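Local coordinates for protein globin (Chloroflexus aurantiacus, PDB 5D1V) that binds heme through its iron and, like other truncated hemoglobins of group II, probably serves to bind and carry oxygen, at residues A[68-71]-A[72-75]; A[48-51]-A[52-55]; A[116-119]-A[120-123]. All blocks are in the same frame, centred on the assembly; numbering follows the deposited sequence.

Interaction 1: residues A[68-71]-A[72-75]; sequences HPRL and RMRH. With HEM (protoporphyrin IX containing Fe), chain C.
His75 and Leu71 meet on the proximal side of the heme. NE2 of the imidazole binds the heme iron at 2.1 Å, across from the bound water, while ND1 of His75 donates to Leu71 O at 2.8 Å. That oxygen lies in the plane of the imidazole, although ND1 stands above the carbonyl plane, and it also accepts the backbone N-H of His75. Held at both nitrogens, the ring is fixed in its rotation, and the ND1 bond would probably make it a more electron-rich ligand. Leu71 CD2 rests against heme CMA at 3.7 Å. His75 is the proximal histidine of the globin fold, next in the chain after the short helix 71-74. Farther out, Arg74 runs extended from CG to NE: its NE donates to Pro69 O at 2.6 Å and its NH2 to His68 O at 2.9 Å, both acceptors near the guanidinium plane, with heme O2A over one face. NH2 also reaches Arg66 O. In the outer layer Arg70 NE donates to the same His68 O at 3.0 Å, from the carbonyl face opposite Arg74 NH2, so two arginines grip one oxygen, their guanidinium planes 75° apart, and Met73 CE packs alongside Arg70 CD at 3.7 Å.

Interaction 2: residues A[48-51]-A[52-55]; sequences QRLF and LMQY. With HEM (protoporphyrin IX containing Fe), chain C.
Phe51, packed against the heme rim and under Tyr55 CB, makes the tight part of this contact. CB of Tyr55 sits over one face of the Phe51 ring, 4.2 Å from its centroid and 24° off the normal, a CH-pi contact displaced toward CZ. The ring of Phe51 runs alongside the heme rim because chi1 of 169° swings CG away from the backbone N, and its CB lies 3.4 Å from heme CMA. Leu52 adds CD2 at 4.0 Å from Phe51 CD2. Trimming Phe51 to an alanine keeps CB against heme CMA but would probably open a gap under Tyr55 CB and beside CMA where the ring had lain, ending the CH-pi contact. The loose side is the outward end of Tyr55, whose ring stacks on Tyr112, and the partly exposed Arg49, which bends at chi3 and lays NH1 3.6 Å from Met53 SD. Leu50 and Met53 are buried but more distantly packed, Leu50 CD2 lying 4.1 Å from Met53 SD. Gln48 reaches over the water-bound, distal side of the heme, its NE2 3.2 Å from the water oxygen, while Phe51 packs at the edge. Helix 42-55 sets Leu52 on Phe16 of helix 13-28, Leu50 on Tyr62 of helix 61-66 and Phe51 on Tyr112 of helix 105-119, while Gln54 OE1 accepts from Ser63 N.

Interaction 3: residues A[116-119]-A[120-123]; sequences AAQA and MMNR. With HEM (protoporphyrin IX containing Fe), chain C.
Met120, its chi1 at -147° away from the staggered positions, keeps CB 3.5 Å from Ala116 O and turns the rest of its chain toward the heme. Two further bends, at chi2 (70°) and chi3, fold the thioether back, and the methyl CE comes to rest 3.5 Å from heme C3B, over the pyrrole. The following residue, Met121, places CG beside its own backbone N, where CG lies 3.5 Å from Gln118 O. One methionine is therefore turned to the cofactor while the other stays along the outer side of the turn. The porphyrin edge is met by the small residues of the last helical turn: Ala117 CB packs 4.0 Å from heme CAB, and Ala116 CB comes close to the vinyl end CBB, though that very short separation is doubtful. At the end of the helix Met121 N donates to Gln118 O at 3.2 Å and Met120 N weakly to Ala117 O at 3.4 Å. Beyond the turn, Asn122 bonds to Phe78 O and Ile80 N, while Gln118 OE1 accepts from Arg85 NH1 of helix 82-98. Met120 lies on the proximal face beside His75, and the alanines border the vinyl edge, where the end of helix 105-119 walls the heme pocket of the globin fold.

Overall arrangement
All three contacts are local and share the heme, but they approach it differently. Interaction 2 is the most buried and the most regular, a run of helix with apolar packing. Interactions 1 and 3 are only partly buried, each including a helix end: 1 grades from the buried iron ligand to arginine-carbonyl hydrogen bonds at the surface, whereas 3 offers alanine and methionine to the porphyrin. Phe51 joins 2 to 1, its CZ lying 3.6 Å from Leu71 CD1. Met120 joins 3 to 1, its SD lying 3.6 Å from His75 ND1. Segments 48-55 and 116-123 do not touch, staying about 7 Å apart at their nearest atoms.

Interaction 1: residues A[68-71]-A[72-75]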
loop_
_atom_site.group_PDB
_atom_site.type_symbol
_atom_site.label_atom_id
_atom_site.label_comp_id
_atom_site.label_asym_id
_atom_site.label_seq_id
_atom_site.Cartn_x
_atom_site.Cartn_y
_atom_site.Cartn_z
ATOM N N HIS A 68 4.489 2.025 -31.056
ATOM C CA HIS A 68 5.250 2.127 -29.819
ATOM C C HIS A 68 4.322 2.593 -28.698
ATOM O O HIS A 68 3.404 3.387 -28.936
ATOM C CB HIS A 68 6.425 3.086 -29.997
ATOM C CG HIS A 68 7.417 3.059 -28.871
ATOM N ND1 HIS A 68 7.206 3.708 -27.673
ATOM C CD2 HIS A 68 8.647 2.496 -28.788
ATOM C CE1 HIS A 68 8.262 3.531 -26.892
ATOM N NE2 HIS A 68 9.154 2.817 -27.553
ATOM N N PRO A 69 4.534 2.097 -27.472
ATOM C CA PRO A 69 3.625 2.504 -26.397
ATOM C C PRO A 69 3.609 4.012 -26.126
ATOM O O PRO A 69 2.523 4.556 -25.927
ATOM C CB PRO A 69 4.137 1.705 -25.187
ATOM C CG PRO A 69 4.769 0.501 -25.804
ATOM C CD PRO A 69 5.452 1.034 -27.027
ATOM N N ARG A 70 4.753 4.688 -26.150
ATOM C CA ARG A 70 4.787 6.145 -25.922
ATOM C C ARG A 70 3.850 6.553 -24.791
ATOM O O ARG A 70 3.049 7.489 -24.944
ATOM C CB ARG A 70 4.404 6.890 -27.198
ATOM C CG ARG A 70 5.402 6.749 -28.320
ATOM C CD ARG A 70 4.782 7.123 -29.639
ATOM N NE ARG A 70 3.958 6.042 -30.160
ATOM C CZ ARG A 70 3.171 6.147 -31.225
ATOM N NH1 ARG A 70 3.095 7.302 -31.889
ATOM N NH2 ARG A 70 2.469 5.093 -31.622
ATOM N N LEU A 71 3.927 5.853 -23.657
ATOM C CA LEU A 71 2.877 6.017 -22.658
ATOM C C LEU A 71 2.819 7.426 -22.090
ATOM O O LEU A 71 1.734 8.001 -21.960
ATOM C CB LEU A 71 3.034 5.007 -21.528
ATOM C CG LEU A 71 2.853 3.524 -21.878
ATOM C CD1 LEU A 71 2.899 2.669 -20.618
ATOM C CD2 LEU A 71 1.560 3.268 -22.679
ATOM N N ARG A 72 3.962 8.019 -21.773
ATOM C CA ARG A 72 3.914 9.397 -21.274
ATOM C C ARG A 72 3.241 10.367 -22.255
ATOM O O ARG A 72 2.481 11.259 -21.845
ATOM C CB ARG A 72 5.330 9.868 -20.934
ATOM C CG ARG A 72 5.885 9.151 -19.710
ATOM C CD ARG A 72 7.403 9.316 -19.544
ATOM N NE ARG A 72 7.926 8.321 -18.603
ATOM C CZ ARG A 72 8.346 7.095 -18.930
ATOM N NH1 ARG A 72 8.332 6.692 -20.198
ATOM N NH2 ARG A 72 8.783 6.260 -17.986
ATOM N N MET A 73 3.498 10.192 -23.548
ATOM C CA MET A 73 2.839 11.003 -24.560
ATOM C C MET A 73 1.332 10.713 -24.571
ATOM O O MET A 73 0.517 11.648 -24.657
ATOM C CB MET A 73 3.458 10.743 -25.943
ATOM C CG MET A 73 2.746 11.436 -27.074
ATOM S SD MET A 73 3.314 10.809 -28.672
ATOM C CE MET A 73 2.066 9.536 -28.983
ATOM N N ARG A 74 0.951 9.442 -24.450
ATOM C CA ARG A 74 -0.458 9.093 -24.573
ATOM C C ARG A 74 -1.251 9.541 -23.369
ATOM O O ARG A 74 -2.472 9.683 -23.463
ATOM C CB ARG A 74 -0.655 7.591 -24.758
ATOM C CG ARG A 74 -0.187 7.016 -26.068
ATOM C CD ARG A 74 -0.536 5.536 -26.105
ATOM N NE ARG A 74 0.208 4.805 -27.118
ATOM C CZ ARG A 74 -0.227 4.585 -28.348
ATOM N NH1 ARG A 74 -1.408 5.033 -28.747
ATOM N NH2 ARG A 74 0.526 3.907 -29.178
ATOM N N HIS A 75 -0.581 9.773 -22.239
ATOM C CA HIS A 75 -1.288 10.183 -21.035
ATOM C C HIS A 75 -1.322 11.708 -20.878
ATOM O O HIS A 75 -1.949 12.210 -19.962
ATOM C CB HIS A 75 -0.674 9.549 -19.785
ATOM C CG HIS A 75 -0.974 8.099 -19.643
ATOM N ND1 HIS A 75 -0.405 7.130 -20.455
ATOM C CD2 HIS A 75 -1.800 7.439 -18.796
ATOM C CE1 HIS A 75 -0.852 5.938 -20.076
ATOM N NE2 HIS A 75 -1.706 6.109 -19.094
HETATM C CHA HEM C . -4.464 4.372 -21.215
HETATM C CHB HEM C . -0.784 2.001 -19.109
HETATM C CHC HEM C . -0.870 5.211 -15.437
HETATM C CHD HEM C . -5.191 6.709 -17.052
HETATM C C1A HEM C . -3.439 3.489 -20.994
HETATM C C2A HEM C . -2.934 2.512 -21.945
HETATM C C3A HEM C . -1.913 1.867 -21.364
HETATM C C4A HEM C . -1.736 2.418 -20.022
HETATM C CMA HEM C . -1.006 0.715 -21.898
HETATM C CAA HEM C . -3.500 2.312 -23.369
HETATM C CBA HEM C . -2.522 3.006 -24.330
HETATM C CGA HEM C . -3.129 3.003 -25.722
HETATM O O1A HEM C . -4.141 3.706 -25.953
HETATM O O2A HEM C . -2.599 2.308 -26.614
HETATM C C1B HEM C . -0.472 2.673 -17.936
HETATM C C2B HEM C . 0.625 2.379 -17.041
HETATM C C3B HEM C . 0.588 3.293 -16.046
HETATM C C4B HEM C . -0.530 4.153 -16.257
HETATM C CMB HEM C . 1.630 1.219 -17.245
HETATM C CAB HEM C . 1.485 3.481 -14.803
HETATM C CBB HEM C . 2.280 2.477 -14.429
HETATM C C1C HEM C . -2.059 5.892 -15.522
HETATM C C2C HEM C . -2.567 6.870 -14.572
HETATM C C3C HEM C . -3.769 7.271 -15.061
HETATM C C4C HEM C . -4.061 6.557 -16.280
HETATM C CMC HEM C . -1.798 7.338 -13.302
HETATM C CAC HEM C . -4.756 8.252 -14.429
HETATM C CBC HEM C . -4.704 8.313 -13.103
HETATM C C1D HEM C . -5.352 6.265 -18.346
HETATM C C2D HEM C . -6.429 6.617 -19.265
HETATM C C3D HEM C . -6.209 5.972 -20.426
HETATM C C4D HEM C . -4.999 5.190 -20.264
HETATM C CMD HEM C . -7.580 7.581 -18.940
HETATM C CAD HEM C . -7.058 6.018 -21.707
HETATM C CBD HEM C . -7.996 4.820 -21.679
HETATM C CGD HEM C . -8.843 4.749 -22.915
HETATM O O1D HEM C . -9.853 4.000 -22.874
HETATM O O2D HEM C . -8.524 5.443 -23.919
HETATM N NA HEM C . -2.669 3.410 -19.840
HETATM N NB HEM C . -1.150 3.763 -17.431
HETATM N NC HEM C . -2.977 5.761 -16.547
HETATM N ND HEM C . -4.513 5.403 -19.001
HETATM FE FE HEM C . -2.860 4.580 -18.171
HETATM O O HOH W 1 -4.143 3.063 -17.323
#

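Interaction 2: residues A[48-51]-A[52-55]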
loop_
_atom_site.group_PDB
_atom_site.type_symbol
_atom_site.label_atom_id
_atom_site.label_comp_id
_atom_site.label_asym_id
_atom_site.label_seq_id
_atom_site.Cartn_x
_atom_site.Cartn_y
_atom_site.Cartn_z
ATOM N N GLN A 48 -4.752 -1.834 -22.852
ATOM C CA GLN A 48 -3.909 -1.935 -21.676
ATOM C C GLN A 48 -3.453 -3.389 -21.452
ATOM O O GLN A 48 -2.280 -3.632 -21.136
ATOM C CB GLN A 48 -4.615 -1.432 -20.440
ATOM C CG GLN A 48 -3.618 -1.312 -19.278
ATOM C CD GLN A 48 -4.285 -1.139 -17.972
ATOM O OE1 GLN A 48 -5.185 -1.899 -17.628
ATOM N NE2 GLN A 48 -3.854 -0.131 -17.216
ATOM N N ARG A 49 -4.371 -4.348 -21.578
ATOM C CA ARG A 49 -4.015 -5.765 -21.455
ATOM C C ARG A 49 -2.903 -6.140 -22.435
ATOM O O ARG A 49 -1.911 -6.746 -22.027
ATOM C CB ARG A 49 -5.214 -6.684 -21.674
ATOM C CG ARG A 49 -4.853 -8.174 -21.525
ATOM C CD ARG A 49 -6.024 -9.088 -21.723
ATOM N NE ARG A 49 -6.857 -8.691 -22.860
ATOM C CZ ARG A 49 -6.741 -9.155 -24.099
ATOM N NH1 ARG A 49 -5.833 -10.083 -24.417
ATOM N NH2 ARG A 49 -7.559 -8.691 -25.026
ATOM N N LEU A 50 -3.048 -5.756 -23.710
ATOM C CA LEU A 50 -2.059 -6.125 -24.715
ATOM C C LEU A 50 -0.703 -5.487 -24.402
ATOM O O LEU A 50 0.344 -6.117 -24.582
ATOM C CB LEU A 50 -2.516 -5.719 -26.103
ATOM C CG LEU A 50 -3.802 -6.432 -26.554
ATOM C CD1 LEU A 50 -4.244 -5.900 -27.912
ATOM C CD2 LEU A 50 -3.668 -7.943 -26.603
ATOM N N PHE A 51 -0.720 -4.254 -23.908
ATOM C CA PHE A 51 0.515 -3.603 -23.524
ATOM C C PHE A 51 1.224 -4.384 -22.424
ATOM O O PHE A 51 2.418 -4.654 -22.524
ATOM C CB PHE A 51 0.309 -2.177 -23.021
ATOM C CG PHE A 51 1.553 -1.628 -22.393
ATOM C CD1 PHE A 51 2.662 -1.327 -23.175
ATOM C CD2 PHE A 51 1.673 -1.542 -21.013
ATOM C CE1 PHE A 51 3.844 -0.877 -22.597
ATOM C CE2 PHE A 51 2.840 -1.105 -20.417
ATOM C CZ PHE A 51 3.945 -0.768 -21.214
ATOM N N LEU A 52 0.496 -4.722 -21.361
ATOM C CA LEU A 52 1.114 -5.434 -20.259
ATOM C C LEU A 52 1.682 -6.765 -20.742
ATOM O O LEU A 52 2.808 -7.150 -20.390
ATOM C CB LEU A 52 0.117 -5.656 -19.127
ATOM C CG LEU A 52 -0.357 -4.356 -18.465
ATOM C CD1 LEU A 52 -1.528 -4.638 -17.507
ATOM C CD2 LEU A 52 0.779 -3.643 -17.744
ATOM N N MET A 53 0.905 -7.461 -21.556
ATOM C CA MET A 53 1.345 -8.745 -22.095
ATOM C C MET A 53 2.671 -8.601 -22.832
ATOM O O MET A 53 3.602 -9.395 -22.653
ATOM C CB MET A 53 0.283 -9.325 -23.045
ATOM C CG MET A 53 -0.967 -9.795 -22.316
ATOM S SD MET A 53 -2.319 -10.179 -23.440
ATOM C CE MET A 53 -1.548 -11.382 -24.488
ATOM N N GLN A 54 2.756 -7.578 -23.662
ATOM C CA GLN A 54 3.957 -7.318 -24.447
ATOM C C GLN A 54 5.135 -6.891 -23.593
ATOM O O GLN A 54 6.238 -7.390 -23.761
ATOM C CB GLN A 54 3.671 -6.244 -25.481
ATOM C CG GLN A 54 4.869 -5.886 -26.354
ATOM C CD GLN A 54 4.489 -4.870 -27.409
ATOM O OE1 GLN A 54 3.796 -5.189 -28.372
ATOM N NE2 GLN A 54 4.916 -3.625 -27.206
ATOM N N TYR A 55 4.891 -5.966 -22.672
ATOM C CA TYR A 55 5.973 -5.421 -21.859
ATOM C C TYR A 55 6.680 -6.522 -21.077
ATOM O O TYR A 55 7.918 -6.556 -21.002
ATOM C CB TYR A 55 5.462 -4.340 -20.905
ATOM C CG TYR A 55 6.609 -3.695 -20.140
ATOM C CD1 TYR A 55 7.342 -2.653 -20.706
ATOM C CD2 TYR A 55 7.001 -4.171 -18.893
ATOM C CE1 TYR A 55 8.412 -2.090 -20.033
ATOM C CE2 TYR A 55 8.084 -3.603 -18.213
ATOM C CZ TYR A 55 8.774 -2.565 -18.796
ATOM O OH TYR A 55 9.847 -1.993 -18.156
HETATM C CHA HEM C . -4.464 4.372 -21.215
HETATM C CHB HEM C . -0.784 2.001 -19.109
HETATM C CHC HEM C . -0.870 5.211 -15.437
HETATM C CHD HEM C . -5.191 6.709 -17.052
HETATM C C1A HEM C . -3.439 3.489 -20.994
HETATM C C2A HEM C . -2.934 2.512 -21.945
HETATM C C3A HEM C . -1.913 1.867 -21.364
HETATM C C4A HEM C . -1.736 2.418 -20.022
HETATM C CMA HEM C . -1.006 0.715 -21.898
HETATM C CAA HEM C . -3.500 2.312 -23.369
HETATM C CBA HEM C . -2.522 3.006 -24.330
HETATM C CGA HEM C . -3.129 3.003 -25.722
HETATM O O1A HEM C . -4.141 3.706 -25.953
HETATM O O2A HEM C . -2.599 2.308 -26.614
HETATM C C1B HEM C . -0.472 2.673 -17.936
HETATM C C2B HEM C . 0.625 2.379 -17.041
HETATM C C3B HEM C . 0.588 3.293 -16.046
HETATM C C4B HEM C . -0.530 4.153 -16.257
HETATM C CMB HEM C . 1.630 1.219 -17.245
HETATM C CAB HEM C . 1.485 3.481 -14.803
HETATM C CBB HEM C . 2.280 2.477 -14.429
HETATM C C1C HEM C . -2.059 5.892 -15.522
HETATM C C2C HEM C . -2.567 6.870 -14.572
HETATM C C3C HEM C . -3.769 7.271 -15.061
HETATM C C4C HEM C . -4.061 6.557 -16.280
HETATM C CMC HEM C . -1.798 7.338 -13.302
HETATM C CAC HEM C . -4.756 8.252 -14.429
HETATM C CBC HEM C . -4.704 8.313 -13.103
HETATM C C1D HEM C . -5.352 6.265 -18.346
HETATM C C2D HEM C . -6.429 6.617 -19.265
HETATM C C3D HEM C . -6.209 5.972 -20.426
HETATM C C4D HEM C . -4.999 5.190 -20.264
HETATM C CMD HEM C . -7.580 7.581 -18.940
HETATM C CAD HEM C . -7.058 6.018 -21.707
HETATM C CBD HEM C . -7.996 4.820 -21.679
HETATM C CGD HEM C . -8.843 4.749 -22.915
HETATM O O1D HEM C . -9.853 4.000 -22.874
HETATM O O2D HEM C . -8.524 5.443 -23.919
HETATM N NA HEM C . -2.669 3.410 -19.840
HETATM N NB HEM C . -1.150 3.763 -17.431
HETATM N NC HEM C . -2.977 5.761 -16.547
HETATM N ND HEM C . -4.513 5.403 -19.001
HETATM FE FE HEM C . -2.860 4.580 -18.171
HETATM O O HOH W 1 -4.143 3.063 -17.323
#

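Interaction 3: residues A[116-119]-A[120-123]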
loop_
_atom_site.group_PDB
_atom_site.type_symbol
_atom_site.label_atom_id
_atom_site.label_comp_id
_atom_site.label_asym_id
_atom_site.label_seq_id
_atom_site.Cartn_x
_atom_site.Cartn_y
_atom_site.Cartn_z
ATOM N N ALA A 116 6.643 3.593 -13.238
ATOM C CA ALA A 116 5.865 4.076 -14.379
ATOM C C ALA A 116 4.764 5.062 -13.945
ATOM O O ALA A 116 4.526 6.086 -14.621
ATOM C CB ALA A 116 5.270 2.914 -15.101
ATOM N N ALA A 117 4.090 4.747 -12.845
ATOM C CA ALA A 117 3.024 5.616 -12.344
ATOM C C ALA A 117 3.574 6.987 -11.950
ATOM O O ALA A 117 2.951 7.993 -12.216
ATOM C CB ALA A 117 2.315 4.987 -11.177
ATOM N N GLN A 118 4.717 7.013 -11.281
ATOM C CA GLN A 118 5.381 8.270 -10.924
ATOM C C GLN A 118 5.740 9.053 -12.172
ATOM O O GLN A 118 5.428 10.256 -12.280
ATOM C CB GLN A 118 6.631 7.993 -10.079
ATOM C CG GLN A 118 7.439 9.225 -9.691
ATOM C CD GLN A 118 6.772 10.110 -8.627
ATOM O OE1 GLN A 118 5.685 9.813 -8.130
ATOM N NE2 GLN A 118 7.457 11.192 -8.253
ATOM N N ALA A 119 6.385 8.378 -13.116
ATOM C CA ALA A 119 6.840 9.031 -14.344
ATOM C C ALA A 119 5.702 9.497 -15.293
ATOM O O ALA A 119 5.953 10.240 -16.254
ATOM C CB ALA A 119 7.767 8.096 -15.074
ATOM N N MET A 120 4.476 9.061 -15.055
ATOM C CA MET A 120 3.341 9.461 -15.867
ATOM C C MET A 120 2.791 10.823 -15.436
ATOM O O MET A 120 2.004 11.442 -16.150
ATOM C CB MET A 120 2.238 8.415 -15.772
ATOM C CG MET A 120 1.437 8.263 -17.010
ATOM S SD MET A 120 2.417 7.490 -18.310
ATOM C CE MET A 120 2.293 5.769 -17.857
ATOM N N MET A 121 3.149 11.278 -14.250
ATOM C CA MET A 121 2.548 12.503 -13.742
ATOM C C MET A 121 2.910 13.670 -14.652
ATOM O O MET A 121 4.045 13.761 -15.138
ATOM C CB MET A 121 3.003 12.834 -12.320
ATOM C CG MET A 121 2.514 11.833 -11.288
ATOM S SD MET A 121 2.648 12.382 -9.570
ATOM C CE MET A 121 2.693 14.161 -9.652
ATOM N N ASN A 122 1.968 14.596 -14.801
ATOM C CA ASN A 122 2.175 15.734 -15.672
ATOM C C ASN A 122 1.653 17.070 -15.126
ATOM O O ASN A 122 1.749 18.087 -15.816
ATOM C CB ASN A 122 1.552 15.424 -17.027
ATOM C CG ASN A 122 0.076 15.094 -16.931
ATOM O OD1 ASN A 122 -0.645 15.723 -16.174
ATOM N ND2 ASN A 122 -0.375 14.090 -17.705
ATOM N N ARG A 123 1.132 17.097 -13.901
ATOM C CA ARG A 123 0.611 18.349 -13.321
ATOM C C ARG A 123 0.828 18.377 -11.813
ATOM O O ARG A 123 0.431 17.422 -11.142
ATOM C CB ARG A 123 -0.881 18.505 -13.612
ATOM C CG ARG A 123 -1.496 19.762 -12.990
ATOM C CD ARG A 123 -2.051 20.712 -14.042
ATOM N NE ARG A 123 -2.075 22.114 -13.601
ATOM C CZ ARG A 123 -1.030 22.950 -13.640
ATOM N NH1 ARG A 123 0.162 22.551 -14.088
ATOM N NH2 ARG A 123 -1.177 24.202 -13.222
HETATM C CHA HEM C . -4.464 4.372 -21.215
HETATM C CHB HEM C . -0.784 2.001 -19.109
HETATM C CHC HEM C . -0.870 5.211 -15.437
HETATM C CHD HEM C . -5.191 6.709 -17.052
HETATM C C1A HEM C . -3.439 3.489 -20.994
HETATM C C2A HEM C . -2.934 2.512 -21.945
HETATM C C3A HEM C . -1.913 1.867 -21.364
HETATM C C4A HEM C . -1.736 2.418 -20.022
HETATM C CMA HEM C . -1.006 0.715 -21.898
HETATM C CAA HEM C . -3.500 2.312 -23.369
HETATM C CBA HEM C . -2.522 3.006 -24.330
HETATM C CGA HEM C . -3.129 3.003 -25.722
HETATM O O1A HEM C . -4.141 3.706 -25.953
HETATM O O2A HEM C . -2.599 2.308 -26.614
HETATM C C1B HEM C . -0.472 2.673 -17.936
HETATM C C2B HEM C . 0.625 2.379 -17.041
HETATM C C3B HEM C . 0.588 3.293 -16.046
HETATM C C4B HEM C . -0.530 4.153 -16.257
HETATM C CMB HEM C . 1.630 1.219 -17.245
HETATM C CAB HEM C . 1.485 3.481 -14.803
HETATM C CBB HEM C . 2.280 2.477 -14.429
HETATM C C1C HEM C . -2.059 5.892 -15.522
HETATM C C2C HEM C . -2.567 6.870 -14.572
HETATM C C3C HEM C . -3.769 7.271 -15.061
HETATM C C4C HEM C . -4.061 6.557 -16.280
HETATM C CMC HEM C . -1.798 7.338 -13.302
HETATM C CAC HEM C . -4.756 8.252 -14.429
HETATM C CBC HEM C . -4.704 8.313 -13.103
HETATM C C1D HEM C . -5.352 6.265 -18.346
HETATM C C2D HEM C . -6.429 6.617 -19.265
HETATM C C3D HEM C . -6.209 5.972 -20.426
HETATM C C4D HEM C . -4.999 5.190 -20.264
HETATM C CMD HEM C . -7.580 7.581 -18.940
HETATM C CAD HEM C . -7.058 6.018 -21.707
HETATM C CBD HEM C . -7.996 4.820 -21.679
HETATM C CGD HEM C . -8.843 4.749 -22.915
HETATM O O1D HEM C . -9.853 4.000 -22.874
HETATM O O2D HEM C . -8.524 5.443 -23.919
HETATM N NA HEM C . -2.669 3.410 -19.840
HETATM N NB HEM C . -1.150 3.763 -17.431
HETATM N NC HEM C . -2.977 5.761 -16.547
HETATM N ND HEM C . -4.513 5.403 -19.001
HETATM FE FE HEM C . -2.860 4.580 -18.171
HETATM O O HOH W 1 -4.143 3.063 -17.323
#